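Local coordinates for flavodoxin (Lactobacillus reuteri, PDB 5VEG), which binds flavin mononucleotide and probably serves as a low-potential electron donor to redox enzymes, in association with a propanediol-utilization bacterial microcompartment, at residues L31-V36 with L58-T63. Residues are numbered along the deposited sequence; the frame is centred on the assembly and turned at random.
Sequences LTAHVV and LNVKVT
Ala33 and Val60 form the apolar centre of this parallel strand pair, Ala33 CB lying 3.6 Å from Val60 CG1. CG1 is carried there by chi1 of 175°, which sets it opposite the backbone N, while the other methyl, CG2, meets Leu31 CB. Alanine suits the middle because its single methyl can lie against Val60 CG1 and, more distantly, Val62 CG2, and the branched valines suit the extended backbone. Val35 CG2 then touches Val62 CG1, continuing the same face. Between the strands a ladder of backbone bonds steps from Lys61 N to Leu31 O, Ala33 N to Lys61 O, and Thr63 N to Ala33 O, closing with Val35 N to Thr63 O at 2.7 Å. On the other face, Thr63 CG2 sits over the His34 ring, 3.8 Å from its centroid and 17° off the normal, a CH-pi contact, while His34 NE2 is hydrogen-bonded to Ser65 OG. An alanine in place of His34 would probably leave the Thr63 methyl without its aromatic platform and Ser65 without this partner. A water bridges Ala33 O and Thr63 OG1. At the polar edge, the bent chain of Lys61 brings NZ 3.2 Å from Leu31 O, above the carbonyl plane, so this oxygen receives two donors. The pair belongs to the beta-alpha-beta unit of the flavodoxin fold: helix 43-56 packs on Val35 and Val62, helix 159-176 on Leu31 and Val60, and strand 80-85 flanks strand 31-38 on the side away from strand 60-66, which is one of the two edge strands of the sheet.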
ATOM      1  N   LEU A  31     -17.358  -5.600   2.519  1.00 46.81           N
ATOM      2  CA  LEU A  31     -15.926  -5.599   2.237  1.00 37.20           C
ATOM      3  C   LEU A  31     -15.132  -4.919   3.346  1.00 35.37           C
ATOM      4  O   LEU A  31     -15.536  -3.877   3.872  1.00 38.14           O
ATOM      5  CB  LEU A  31     -15.628  -4.912   0.903  1.00 47.04           C
ATOM      6  CG  LEU A  31     -15.952  -5.712  -0.351  1.00 41.04           C
ATOM      7  CD1 LEU A  31     -15.577  -4.931  -1.612  1.00 42.04           C
ATOM      8  CD2 LEU A  31     -15.252  -7.052  -0.318  1.00 38.38           C
ATOM      9  N   THR A  32     -13.993  -5.518   3.688  1.00 35.35           N
ATOM     10  CA  THR A  32     -13.040  -4.952   4.626  1.00 33.60           C
ATOM     11  C   THR A  32     -11.709  -4.690   3.923  1.00 33.60           C
ATOM     12  O   THR A  32     -11.378  -5.328   2.915  1.00 30.95           O
ATOM     13  CB  THR A  32     -12.804  -5.888   5.819  1.00 29.79           C
ATOM     14  OG1 THR A  32     -12.271  -7.125   5.339  1.00 32.19           O
ATOM     15  CG2 THR A  32     -14.117  -6.162   6.558  1.00 36.78           C
ATOM     16  N   ALA A  33     -10.947  -3.748   4.475  1.00 28.06           N
ATOM     17  CA  ALA A  33      -9.629  -3.405   3.973  1.00 28.01           C
ATOM     18  C   ALA A  33      -8.742  -3.024   5.145  1.00 29.99           C
ATOM     19  O   ALA A  33      -9.205  -2.474   6.146  1.00 36.78           O
ATOM     20  CB  ALA A  33      -9.670  -2.252   2.963  1.00 29.79           C
ATOM     21  N   HIS A  34      -7.462  -3.336   5.015  1.00 31.60           N
ATOM     22  CA  HIS A  34      -6.448  -2.880   5.951  1.00 29.70           C
ATOM     23  C   HIS A  34      -5.384  -2.128   5.161  1.00 27.33           C
ATOM     24  O   HIS A  34      -4.798  -2.683   4.227  1.00 25.72           O
ATOM     25  CB  HIS A  34      -5.853  -4.060   6.724  1.00 28.47           C
ATOM     26  CG  HIS A  34      -5.209  -3.668   8.017  1.00 34.84           C
ATOM     27  ND1 HIS A  34      -5.288  -4.439   9.159  1.00 30.79           N
ATOM     28  CD2 HIS A  34      -4.462  -2.587   8.343  1.00 31.40           C
ATOM     29  CE1 HIS A  34      -4.616  -3.850  10.133  1.00 33.51           C
ATOM     30  NE2 HIS A  34      -4.108  -2.723   9.664  1.00 35.98           N
ATOM     31  N   VAL A  35      -5.163  -0.859   5.514  1.00 31.98           N
ATOM     32  CA  VAL A  35      -4.123  -0.025   4.906  1.00 28.06           C
ATOM     33  C   VAL A  35      -3.026   0.181   5.935  1.00 29.06           C
ATOM     34  O   VAL A  35      -3.269   0.752   7.006  1.00 33.37           O
ATOM     35  CB  VAL A  35      -4.674   1.329   4.423  1.00 25.08           C
ATOM     36  CG1 VAL A  35      -3.551   2.198   3.888  1.00 28.71           C
ATOM     37  CG2 VAL A  35      -5.741   1.126   3.358  1.00 27.85           C
ATOM     38  N   VAL A  36      -1.821  -0.280   5.631  1.00 22.22           N
ATOM     39  CA  VAL A  36      -0.683   0.023   6.485  1.00 23.60           C
ATOM     40  C   VAL A  36       0.204   1.033   5.771  1.00 25.25           C
ATOM     41  O   VAL A  36       0.314   1.041   4.540  1.00 27.74           O
ATOM     42  CB  VAL A  36       0.123  -1.226   6.898  1.00 31.37           C
ATOM     43  CG1 VAL A  36      -0.769  -2.197   7.707  1.00 36.61           C
ATOM     44  CG2 VAL A  36       0.715  -1.912   5.688  1.00 33.81           C
ATOM     45  N   LEU A  58     -16.364   4.080  -0.865  1.00 37.99           N
ATOM     46  CA  LEU A  58     -16.881   2.985  -1.671  1.00 37.55           C
ATOM     47  C   LEU A  58     -17.497   1.886  -0.809  1.00 40.98           C
ATOM     48  O   LEU A  58     -17.588   0.740  -1.258  1.00 42.74           O
ATOM     49  CB  LEU A  58     -15.780   2.402  -2.563  1.00 34.56           C
ATOM     50  CG  LEU A  58     -15.228   3.283  -3.691  1.00 42.82           C
ATOM     51  CD1 LEU A  58     -13.938   2.700  -4.225  1.00 40.13           C
ATOM     52  CD2 LEU A  58     -16.238   3.433  -4.817  1.00 41.48           C
ATOM     53  N   ASN A  59     -17.885   2.216   0.430  1.00 40.01           N
ATOM     54  CA  ASN A  59     -18.591   1.310   1.347  1.00 42.83           C
ATOM     55  C   ASN A  59     -17.710   0.150   1.792  1.00 48.44           C
ATOM     56  O   ASN A  59     -18.157  -0.989   1.881  1.00 52.89           O
ATOM     57  CB  ASN A  59     -19.895   0.778   0.742  1.00 43.02           C
ATOM     58  CG  ASN A  59     -20.797   1.885   0.234  1.00 53.06           C
ATOM     59  OD1 ASN A  59     -21.057   2.858   0.940  1.00 49.36           O
ATOM     60  ND2 ASN A  59     -21.269   1.748  -1.003  1.00 46.84           N
ATOM     61  N   VAL A  60     -16.451   0.435   2.076  1.00 46.83           N
ATOM     62  CA  VAL A  60     -15.523  -0.552   2.607  1.00 40.91           C
ATOM     63  C   VAL A  60     -15.243  -0.176   4.056  1.00 40.83           C
ATOM     64  O   VAL A  60     -15.087   1.008   4.375  1.00 40.70           O
ATOM     65  CB  VAL A  60     -14.227  -0.595   1.764  1.00 36.97           C
ATOM     66  CG1 VAL A  60     -13.199  -1.536   2.376  1.00 35.44           C
ATOM     67  CG2 VAL A  60     -14.544  -1.013   0.347  1.00 34.27           C
ATOM     68  N   LYS A  61     -15.208  -1.168   4.942  1.00 42.51           N
ATOM     69  CA  LYS A  61     -14.783  -0.911   6.313  1.00 42.00           C
ATOM     70  C   LYS A  61     -13.270  -1.059   6.370  1.00 42.35           C
ATOM     71  O   LYS A  61     -12.742  -2.133   6.060  1.00 35.92           O
ATOM     72  CB  LYS A  61     -15.479  -1.833   7.315  1.00 42.01           C
ATOM     73  CG  LYS A  61     -16.993  -1.850   7.170  1.00 59.50           C
ATOM     74  CD  LYS A  61     -17.557  -3.266   7.155  1.00 67.76           C
ATOM     75  CE  LYS A  61     -18.860  -3.294   6.375  1.00 66.36           C
ATOM     76  NZ  LYS A  61     -18.548  -3.503   4.933  1.00 64.80           N
ATOM     77  N   VAL A  62     -12.585   0.023   6.750  1.00 36.63           N
ATOM     78  CA  VAL A  62     -11.142   0.160   6.594  1.00 32.82           C
ATOM     79  C   VAL A  62     -10.484   0.197   7.964  1.00 31.81           C
ATOM     80  O   VAL A  62     -10.885   0.978   8.833  1.00 32.42           O
ATOM     81  CB  VAL A  62     -10.774   1.430   5.803  1.00 38.43           C
ATOM     82  CG1 VAL A  62      -9.246   1.608   5.766  1.00 29.73           C
ATOM     83  CG2 VAL A  62     -11.341   1.388   4.397  1.00 33.32           C
ATOM     84  N   THR A  63      -9.457  -0.625   8.138  1.00 28.59           N
ATOM     85  CA  THR A  63      -8.510  -0.484   9.234  1.00 40.01           C
ATOM     86  C   THR A  63      -7.237   0.156   8.689  1.00 34.93           C
ATOM     87  O   THR A  63      -6.760  -0.222   7.613  1.00 31.16           O
ATOM     88  CB  THR A  63      -8.195  -1.846   9.855  1.00 41.87           C
ATOM     89  OG1 THR A  63      -9.422  -2.532  10.140  1.00 49.52           O
ATOM     90  CG2 THR A  63      -7.389  -1.685  11.135  1.00 31.39           C
TER
HETATM   91  O   HOH W   1     -10.908  -3.512   8.383  1.00 39.07           O